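Local coordinates for Lin2634 protein (Listeria innocua, PDB 3MZO) that binds calcium ions at an HD-type metal site and is probably a phosphohydrolase related to the 5'-deoxynucleotidase YfbR, at residues H68-T80 / R90-F104. Residues are numbered along the deposited sequence; the frame is centred on the assembly and turned at random.
With CA (calcium ion), chain K; CA (calcium ion), chain M.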
ATOM      1  N   HIS B  68     -18.193  -4.605 -19.638  1.00 27.65           N
ATOM      2  CA  HIS B  68     -17.366  -4.155 -20.762  1.00 25.49           C
ATOM      3  C   HIS B  68     -15.871  -4.295 -20.517  1.00 29.89           C
ATOM      4  O   HIS B  68     -15.161  -4.451 -21.472  1.00 27.86           O
ATOM      5  CB  HIS B  68     -17.679  -2.719 -21.198  1.00 28.62           C
ATOM      6  CG  HIS B  68     -17.095  -1.649 -20.324  1.00 25.35           C
ATOM      7  ND1 HIS B  68     -17.614  -1.324 -19.097  1.00 28.29           N
ATOM      8  CD2 HIS B  68     -16.101  -0.763 -20.552  1.00 27.12           C
ATOM      9  CE1 HIS B  68     -16.921  -0.330 -18.570  1.00 30.13           C
ATOM     10  NE2 HIS B  68     -15.992   0.028 -19.432  1.00 32.20           N
ATOM     11  N   ASP B  69     -15.412  -4.266 -19.267  1.00 26.02           N
ATOM     12  CA  ASP B  69     -13.979  -4.412 -18.981  1.00 27.53           C
ATOM     13  C   ASP B  69     -13.580  -5.682 -18.214  1.00 26.64           C
ATOM     14  O   ASP B  69     -12.449  -5.810 -17.750  1.00 26.33           O
ATOM     15  CB  ASP B  69     -13.466  -3.152 -18.264  1.00 28.19           C
ATOM     16  CG  ASP B  69     -13.119  -2.023 -19.226  1.00 29.57           C
ATOM     17  OD1 ASP B  69     -13.018  -2.272 -20.409  1.00 26.58           O
ATOM     18  OD2 ASP B  69     -12.876  -0.883 -18.805  1.00 30.87           O
ATOM     19  N   TYR B  70     -14.488  -6.646 -18.130  1.00 27.31           N
ATOM     20  CA  TYR B  70     -14.213  -7.917 -17.502  1.00 28.09           C
ATOM     21  C   TYR B  70     -12.958  -8.575 -18.119  1.00 29.77           C
ATOM     22  O   TYR B  70     -12.157  -9.174 -17.407  1.00 30.32           O
ATOM     23  CB  TYR B  70     -15.449  -8.840 -17.599  1.00 30.01           C
ATOM     24  CG  TYR B  70     -15.205 -10.178 -16.966  1.00 28.47           C
ATOM     25  CD1 TYR B  70     -15.253 -10.334 -15.594  1.00 26.84           C
ATOM     26  CD2 TYR B  70     -14.871 -11.283 -17.742  1.00 29.06           C
ATOM     27  CE1 TYR B  70     -14.982 -11.544 -14.998  1.00 26.04           C
ATOM     28  CE2 TYR B  70     -14.598 -12.510 -17.153  1.00 35.04           C
ATOM     29  CZ  TYR B  70     -14.665 -12.637 -15.783  1.00 27.63           C
ATOM     30  OH  TYR B  70     -14.365 -13.841 -15.195  1.00 28.88           O
ATOM     31  N   SER B  71     -12.759  -8.411 -19.423  1.00 30.45           N
ATOM     32  CA  SER B  71     -11.601  -9.012 -20.118  1.00 32.15           C
ATOM     33  C   SER B  71     -10.249  -8.494 -19.665  1.00 33.32           C
ATOM     34  O   SER B  71      -9.194  -9.120 -19.967  1.00 34.03           O
ATOM     35  CB  SER B  71     -11.730  -8.845 -21.642  1.00 32.29           C
ATOM     36  OG  SER B  71     -11.917  -7.493 -22.022  1.00 38.35           O
ATOM     37  N   GLU B  72     -10.241  -7.366 -18.953  1.00 31.84           N
ATOM     38  CA  GLU B  72      -8.986  -6.856 -18.398  1.00 33.99           C
ATOM     39  C   GLU B  72      -8.377  -7.824 -17.364  1.00 36.24           C
ATOM     40  O   GLU B  72      -7.202  -7.690 -16.979  1.00 32.88           O
ATOM     41  CB  GLU B  72      -9.114  -5.396 -17.932  1.00 34.27           C
ATOM     42  CG  GLU B  72      -9.010  -4.432 -19.142  1.00 41.05           C
ATOM     43  CD  GLU B  72      -9.345  -2.971 -18.839  1.00 48.93           C
ATOM     44  OE1 GLU B  72      -8.896  -2.444 -17.802  1.00 47.93           O
ATOM     45  OE2 GLU B  72     -10.031  -2.329 -19.672  1.00 45.03           O
ATOM     46  N   LEU B  73      -9.149  -8.843 -16.978  1.00 33.13           N
ATOM     47  CA  LEU B  73      -8.645  -9.906 -16.118  1.00 37.15           C
ATOM     48  C   LEU B  73      -7.453 -10.619 -16.735  1.00 40.40           C
ATOM     49  O   LEU B  73      -6.579 -11.090 -16.002  1.00 40.75           O
ATOM     50  CB  LEU B  73      -9.702 -10.971 -15.881  1.00 38.10           C
ATOM     51  CG  LEU B  73     -10.386 -11.091 -14.548  1.00 41.25           C
ATOM     52  CD1 LEU B  73     -11.380 -12.236 -14.709  1.00 45.44           C
ATOM     53  CD2 LEU B  73      -9.422 -11.385 -13.444  1.00 42.68           C
ATOM     54  N   PHE B  74      -7.436 -10.717 -18.066  1.00 42.26           N
ATOM     55  CA  PHE B  74      -6.384 -11.474 -18.787  1.00 45.31           C
ATOM     56  C   PHE B  74      -5.623 -10.703 -19.893  1.00 45.73           C
ATOM     57  O   PHE B  74      -4.564 -11.147 -20.326  1.00 46.85           O
ATOM     58  CB  PHE B  74      -6.926 -12.815 -19.327  1.00 46.87           C
ATOM     59  CG  PHE B  74      -8.336 -12.761 -19.847  1.00 44.59           C
ATOM     60  CD1 PHE B  74      -8.609 -12.283 -21.112  1.00 44.45           C
ATOM     61  CD2 PHE B  74      -9.381 -13.243 -19.081  1.00 48.91           C
ATOM     62  CE1 PHE B  74      -9.909 -12.259 -21.591  1.00 48.15           C
ATOM     63  CE2 PHE B  74     -10.695 -13.219 -19.550  1.00 45.95           C
ATOM     64  CZ  PHE B  74     -10.961 -12.723 -20.800  1.00 47.84           C
ATOM     65  N   ILE B  75      -6.136  -9.557 -20.334  1.00 43.91           N
ATOM     66  CA  ILE B  75      -5.394  -8.712 -21.259  1.00 45.98           C
ATOM     67  C   ILE B  75      -5.717  -7.229 -21.027  1.00 46.19           C
ATOM     68  O   ILE B  75      -6.885  -6.819 -21.058  1.00 42.60           O
ATOM     69  CB  ILE B  75      -5.663  -9.124 -22.723  1.00 47.21           C
ATOM     70  CG1 ILE B  75      -4.900  -8.186 -23.681  1.00 50.79           C
ATOM     71  CG2 ILE B  75      -7.188  -9.192 -22.981  1.00 47.06           C
ATOM     72  CD1 ILE B  75      -4.736  -8.690 -25.096  1.00 53.86           C
ATOM     73  N   GLY B  76      -4.682  -6.440 -20.740  1.00 47.04           N
ATOM     74  CA  GLY B  76      -4.822  -4.996 -20.539  1.00 49.06           C
ATOM     75  C   GLY B  76      -5.300  -4.250 -21.765  1.00 52.77           C
ATOM     76  O   GLY B  76      -5.232  -4.756 -22.892  1.00 53.89           O
ATOM     77  N   ASP B  77      -5.760  -3.028 -21.548  1.00 55.14           N
ATOM     78  CA  ASP B  77      -6.339  -2.219 -22.615  1.00 58.62           C
ATOM     79  C   ASP B  77      -5.688  -0.844 -22.549  1.00 59.72           C
ATOM     80  O   ASP B  77      -5.663  -0.238 -21.470  1.00 60.10           O
ATOM     81  CB  ASP B  77      -7.856  -2.118 -22.377  1.00 59.39           C
ATOM     82  CG  ASP B  77      -8.610  -1.387 -23.503  1.00 66.04           C
ATOM     83  OD1 ASP B  77      -8.428  -1.746 -24.689  1.00 73.19           O
ATOM     84  OD2 ASP B  77      -9.413  -0.470 -23.194  1.00 64.96           O
ATOM     85  N   ILE B  78      -5.167  -0.345 -23.674  1.00 59.53           N
ATOM     86  CA  ILE B  78      -4.503   0.972 -23.671  1.00 60.68           C
ATOM     87  C   ILE B  78      -5.589   2.081 -23.538  1.00 60.53           C
ATOM     88  O   ILE B  78      -6.410   2.237 -24.441  1.00 60.24           O
ATOM     89  CB  ILE B  78      -3.605   1.198 -24.940  1.00 61.56           C
ATOM     90  CG1 ILE B  78      -2.694  -0.006 -25.220  1.00 58.82           C
ATOM     91  CG2 ILE B  78      -2.742   2.459 -24.775  1.00 62.35           C
ATOM     92  CD1 ILE B  78      -1.998   0.079 -26.549  1.00 61.22           C
ATOM     93  N   LYS B  79      -5.593   2.805 -22.404  1.00 61.55           N
ATOM     94  CA  LYS B  79      -6.595   3.877 -22.066  1.00 62.58           C
ATOM     95  C   LYS B  79      -6.183   5.303 -22.509  1.00 64.41           C
ATOM     96  O   LYS B  79      -7.020   6.216 -22.618  1.00 60.44           O
ATOM     97  CB  LYS B  79      -6.842   3.925 -20.537  1.00 62.19           C
ATOM     98  CG  LYS B  79      -7.964   3.016 -19.968  1.00 59.99           C
ATOM     99  CD  LYS B  79      -8.120   1.704 -20.707  1.00 56.89           C
ATOM    100  CE  LYS B  79      -8.785   0.628 -19.871  1.00 50.92           C
ATOM    101  NZ  LYS B  79      -9.898  -0.037 -20.604  1.00 52.33           N
ATOM    102  N   THR B  80      -4.883   5.476 -22.730  1.00 66.65           N
ATOM    103  CA  THR B  80      -4.277   6.754 -23.083  1.00 67.79           C
ATOM    104  C   THR B  80      -4.333   6.941 -24.617  1.00 68.50           C
ATOM    105  O   THR B  80      -4.452   5.951 -25.343  1.00 69.64           O
ATOM    106  CB  THR B  80      -2.826   6.757 -22.557  1.00 68.08           C
ATOM    107  OG1 THR B  80      -2.119   5.640 -23.115  1.00 71.99           O
ATOM    108  CG2 THR B  80      -2.818   6.629 -21.007  1.00 68.67           C
ATOM    109  N   ARG B  90      -3.864  -1.027 -32.194  1.00 52.68           N
ATOM    110  CA  ARG B  90      -5.012  -1.236 -31.319  1.00 55.43           C
ATOM    111  C   ARG B  90      -5.979  -2.303 -31.902  1.00 56.84           C
ATOM    112  O   ARG B  90      -6.559  -3.069 -31.139  1.00 53.75           O
ATOM    113  CB  ARG B  90      -5.720   0.097 -30.992  1.00 54.75           C
ATOM    114  CG  ARG B  90      -4.942   0.969 -29.989  1.00 58.37           C
ATOM    115  CD  ARG B  90      -5.167   2.472 -30.178  1.00 64.44           C
ATOM    116  NE  ARG B  90      -4.147   3.254 -29.464  1.00 69.28           N
ATOM    117  CZ  ARG B  90      -4.309   3.883 -28.298  1.00 70.05           C
ATOM    118  NH1 ARG B  90      -5.473   3.867 -27.657  1.00 69.05           N
ATOM    119  NH2 ARG B  90      -3.286   4.551 -27.764  1.00 71.62           N
ATOM    120  N   GLU B  91      -6.122  -2.376 -33.230  1.00 60.87           N
ATOM    121  CA  GLU B  91      -6.965  -3.419 -33.869  1.00 63.45           C
ATOM    122  C   GLU B  91      -6.427  -4.813 -33.567  1.00 62.32           C
ATOM    123  O   GLU B  91      -7.195  -5.719 -33.258  1.00 61.18           O
ATOM    124  CB  GLU B  91      -7.050  -3.247 -35.393  1.00 65.51           C
ATOM    125  CG  GLU B  91      -7.765  -1.977 -35.874  1.00 73.65           C
ATOM    126  CD  GLU B  91      -7.568  -1.682 -37.382  1.00 85.58           C
ATOM    127  OE1 GLU B  91      -6.754  -2.359 -38.071  1.00 90.44           O
ATOM    128  OE2 GLU B  91      -8.234  -0.746 -37.878  1.00 89.81           O
HETATM  129  N   MSE B  92      -5.107  -4.976 -33.670  1.00 61.76           N
HETATM  130  CA  MSE B  92      -4.445  -6.229 -33.304  1.00 59.89           C
HETATM  131  C   MSE B  92      -4.729  -6.605 -31.846  1.00 57.50           C
HETATM  132  O   MSE B  92      -5.075  -7.757 -31.572  1.00 54.68           O
HETATM  133  CB  MSE B  92      -2.934  -6.141 -33.517  1.00 59.69           C
HETATM  134  CG  MSE B  92      -2.511  -6.007 -34.971  1.00 64.47           C
HETATM  135 SE   MSE B  92      -0.551  -5.963 -35.166  0.75 67.94          SE
HETATM  136  CE  MSE B  92      -0.111  -7.675 -34.305  1.00 47.81           C
ATOM    137  N   LEU B  93      -4.584  -5.648 -30.922  1.00 55.66           N
ATOM    138  CA  LEU B  93      -4.863  -5.911 -29.487  1.00 56.01           C
ATOM    139  C   LEU B  93      -6.335  -6.297 -29.272  1.00 54.31           C
ATOM    140  O   LEU B  93      -6.627  -7.110 -28.409  1.00 52.18           O
ATOM    141  CB  LEU B  93      -4.478  -4.729 -28.569  1.00 55.00           C
ATOM    142  CG  LEU B  93      -2.995  -4.359 -28.392  1.00 58.77           C
ATOM    143  CD1 LEU B  93      -2.859  -2.998 -27.684  1.00 64.35           C
ATOM    144  CD2 LEU B  93      -2.216  -5.444 -27.630  1.00 55.83           C
ATOM    145  N   SER B  94      -7.243  -5.734 -30.070  1.00 55.69           N
ATOM    146  CA  SER B  94      -8.670  -6.108 -30.003  1.00 56.89           C
ATOM    147  C   SER B  94      -8.921  -7.549 -30.445  1.00 56.50           C
ATOM    148  O   SER B  94      -9.766  -8.235 -29.873  1.00 55.33           O
ATOM    149  CB  SER B  94      -9.540  -5.180 -30.857  1.00 56.64           C
ATOM    150  OG  SER B  94      -9.695  -3.932 -30.232  1.00 61.10           O
ATOM    151  N   GLU B  95      -8.206  -7.982 -31.478  1.00 54.85           N
ATOM    152  CA  GLU B  95      -8.318  -9.349 -31.955  1.00 56.01           C
ATOM    153  C   GLU B  95      -7.835 -10.333 -30.899  1.00 53.84           C
ATOM    154  O   GLU B  95      -8.479 -11.355 -30.676  1.00 52.77           O
ATOM    155  CB  GLU B  95      -7.490  -9.562 -33.213  1.00 57.77           C
ATOM    156  CG  GLU B  95      -8.032  -8.951 -34.470  1.00 64.42           C
ATOM    157  CD  GLU B  95      -7.140  -9.275 -35.677  1.00 72.23           C
ATOM    158  OE1 GLU B  95      -6.874 -10.480 -35.954  1.00 68.34           O
ATOM    159  OE2 GLU B  95      -6.694  -8.315 -36.340  1.00 81.33           O
ATOM    160  N   VAL B  96      -6.689 -10.038 -30.272  1.00 51.57           N
ATOM    161  CA  VAL B  96      -6.161 -10.896 -29.204  1.00 51.00           C
ATOM    162  C   VAL B  96      -7.176 -10.997 -28.056  1.00 51.35           C
ATOM    163  O   VAL B  96      -7.478 -12.095 -27.585  1.00 50.59           O
ATOM    164  CB  VAL B  96      -4.774 -10.414 -28.653  1.00 50.38           C
ATOM    165  CG1 VAL B  96      -4.461 -11.082 -27.292  1.00 48.65           C
ATOM    166  CG2 VAL B  96      -3.659 -10.684 -29.662  1.00 48.54           C
ATOM    167  N   GLU B  97      -7.696  -9.847 -27.622  1.00 50.40           N
ATOM    168  CA  GLU B  97      -8.699  -9.807 -26.574  1.00 51.64           C
ATOM    169  C   GLU B  97      -9.908 -10.679 -26.925  1.00 50.43           C
ATOM    170  O   GLU B  97     -10.365 -11.464 -26.094  1.00 47.52           O
ATOM    171  CB  GLU B  97      -9.142  -8.364 -26.295  1.00 51.74           C
ATOM    172  CG  GLU B  97     -10.070  -8.224 -25.086  1.00 56.85           C
ATOM    173  CD  GLU B  97     -11.548  -8.233 -25.470  1.00 66.78           C
ATOM    174  OE1 GLU B  97     -11.969  -7.292 -26.178  1.00 72.29           O
ATOM    175  OE2 GLU B  97     -12.281  -9.172 -25.064  1.00 64.95           O
ATOM    176  N   GLU B  98     -10.413 -10.544 -28.148  1.00 50.99           N
ATOM    177  CA  GLU B  98     -11.604 -11.290 -28.572  1.00 53.16           C
ATOM    178  C   GLU B  98     -11.363 -12.804 -28.483  1.00 52.73           C
ATOM    179  O   GLU B  98     -12.192 -13.544 -27.947  1.00 50.96           O
ATOM    180  CB  GLU B  98     -12.017 -10.889 -29.993  1.00 55.44           C
ATOM    181  CG  GLU B  98     -13.359 -11.486 -30.463  1.00 62.22           C
ATOM    182  CD  GLU B  98     -13.718 -11.152 -31.918  1.00 72.80           C
ATOM    183  OE1 GLU B  98     -13.277 -10.106 -32.452  1.00 76.57           O
ATOM    184  OE2 GLU B  98     -14.468 -11.942 -32.528  1.00 77.54           O
ATOM    185  N   SER B  99     -10.214 -13.254 -28.985  1.00 52.07           N
ATOM    186  CA  SER B  99      -9.882 -14.674 -28.961  1.00 51.91           C
ATOM    187  C   SER B  99      -9.683 -15.172 -27.552  1.00 50.38           C
ATOM    188  O   SER B  99     -10.133 -16.264 -27.198  1.00 50.39           O
ATOM    189  CB  SER B  99      -8.614 -14.954 -29.766  1.00 53.33           C
ATOM    190  OG  SER B  99      -8.840 -14.620 -31.119  1.00 56.51           O
HETATM  191  N   MSE B 100      -8.991 -14.380 -26.747  1.00 47.97           N
HETATM  192  CA  MSE B 100      -8.709 -14.792 -25.382  1.00 48.01           C
HETATM  193  C   MSE B 100     -10.002 -14.939 -24.573  1.00 47.13           C
HETATM  194  O   MSE B 100     -10.125 -15.889 -23.777  1.00 47.04           O
HETATM  195  CB  MSE B 100      -7.738 -13.824 -24.703  1.00 47.86           C
HETATM  196  CG  MSE B 100      -6.337 -13.924 -25.234  1.00 45.88           C
HETATM  197 SE   MSE B 100      -5.134 -12.729 -24.269  0.75 47.52          SE
HETATM  198  CE  MSE B 100      -4.884 -13.664 -22.564  1.00 30.88           C
ATOM    199  N   THR B 101     -10.958 -14.029 -24.807  1.00 44.58           N
ATOM    200  CA  THR B 101     -12.274 -14.080 -24.145  1.00 44.51           C
ATOM    201  C   THR B 101     -13.044 -15.337 -24.560  1.00 43.35           C
ATOM    202  O   THR B 101     -13.631 -15.995 -23.716  1.00 41.25           O
ATOM    203  CB  THR B 101     -13.155 -12.808 -24.413  1.00 43.90           C
ATOM    204  OG1 THR B 101     -12.475 -11.637 -23.945  1.00 42.99           O
ATOM    205  CG2 THR B 101     -14.468 -12.910 -23.690  1.00 39.93           C
ATOM    206  N   LYS B 102     -13.005 -15.674 -25.846  1.00 43.97           N
ATOM    207  CA  LYS B 102     -13.641 -16.891 -26.355  1.00 46.18           C
ATOM    208  C   LYS B 102     -13.053 -18.152 -25.664  1.00 46.70           C
ATOM    209  O   LYS B 102     -13.796 -19.061 -25.256  1.00 45.92           O
ATOM    210  CB  LYS B 102     -13.485 -16.962 -27.888  1.00 47.18           C
ATOM    211  CG  LYS B 102     -14.021 -18.240 -28.558  1.00 50.47           C
ATOM    212  N   ASN B 103     -11.726 -18.194 -25.541  1.00 44.37           N
ATOM    213  CA  ASN B 103     -11.038 -19.325 -24.918  1.00 44.38           C
ATOM    214  C   ASN B 103     -11.275 -19.331 -23.401  1.00 42.85           C
ATOM    215  O   ASN B 103     -11.368 -20.393 -22.776  1.00 43.42           O
ATOM    216  CB  ASN B 103      -9.533 -19.288 -25.241  1.00 45.48           C
ATOM    217  CG  ASN B 103      -9.246 -19.220 -26.762  1.00 51.58           C
ATOM    218  OD1 ASN B 103     -10.138 -19.447 -27.585  1.00 56.36           O
ATOM    219  ND2 ASN B 103      -8.003 -18.882 -27.126  1.00 55.64           N
ATOM    220  N   PHE B 104     -11.357 -18.151 -22.789  1.00 41.20           N
ATOM    221  CA  PHE B 104     -11.679 -18.087 -21.363  1.00 40.19           C
ATOM    222  C   PHE B 104     -13.039 -18.767 -21.114  1.00 38.75           C
ATOM    223  O   PHE B 104     -13.152 -19.658 -20.274  1.00 38.94           O
ATOM    224  CB  PHE B 104     -11.694 -16.639 -20.846  1.00 40.53           C
ATOM    225  CG  PHE B 104     -12.194 -16.512 -19.433  1.00 43.09           C
ATOM    226  CD1 PHE B 104     -13.558 -16.413 -19.169  1.00 47.60           C
ATOM    227  CD2 PHE B 104     -11.308 -16.513 -18.369  1.00 49.16           C
ATOM    228  CE1 PHE B 104     -14.039 -16.325 -17.870  1.00 51.77           C
ATOM    229  CE2 PHE B 104     -11.787 -16.415 -17.047  1.00 53.83           C
ATOM    230  CZ  PHE B 104     -13.156 -16.322 -16.806  1.00 54.02           C
TER
HETATM  231 CA    CA K 302     -13.422   1.043 -20.185  1.00 66.66          CA
HETATM  232 CA    CA M 310     -13.160  -3.374 -22.640  1.00 41.70          CA
HETATM  233  O   HOH W   1     -13.091  -0.394 -22.368  1.00 46.06           O
HETATM  234  O   HOH W   2     -13.257  -5.475 -23.251  1.00 45.97           O
HETATM  235  O   HOH W   3     -10.735  -3.330 -22.021  1.00 44.12           O
HETATM  236  O   HOH W   4     -15.033  -2.353 -24.109  1.00 39.59           O
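The carbonyl oxygen of Thr80 is gripped twice by Arg90: NH2 lies 3.0 Å and NH1 3.3 Å from Thr80 O, which sits in the guanidinium plane. Arg90 NE is hydrogen-bonded to Ala85 O, a further hold on the group, while Ile78 covers part of one guanidinium face. The chain, extended from CG to NE, carries the guanidinium to the loop. Farther along helix 87-108 the contact turns mainly apolar. Ile78 CD1 meets Leu93 CD1, and Ile75, its CG1 anti to the backbone N (chi1 178°), sends CD1 to within 3.3 Å of Val96 CG1; both methyl pairs are tight. The selenium of Met100 packs beside Ile75 CB. At the far end Phe74, Phe104 and Tyr70 form an aromatic cluster. The Phe74 and Phe104 rings are near parallel (28°) but slid apart, with Thr101 OG1 at the Phe74 edge, whereas Tyr70 turns its edge toward the face of Phe104 in an offset edge-to-face pair; its hydroxyl bonds to Ser10. In the same loop His68 NE2 and Asp69 OD2 bind one calcium with His34 and Asp138, the H...HD...D pattern of HD domains, and His68 O and Asp69 OD1 bind the other. Ser71, its CB 3.5 Å from Glu97 OE2, has OG hydrogen-bonded to a water on that second calcium, so the helix-facing side of the loop probably communicates with the metal through this water.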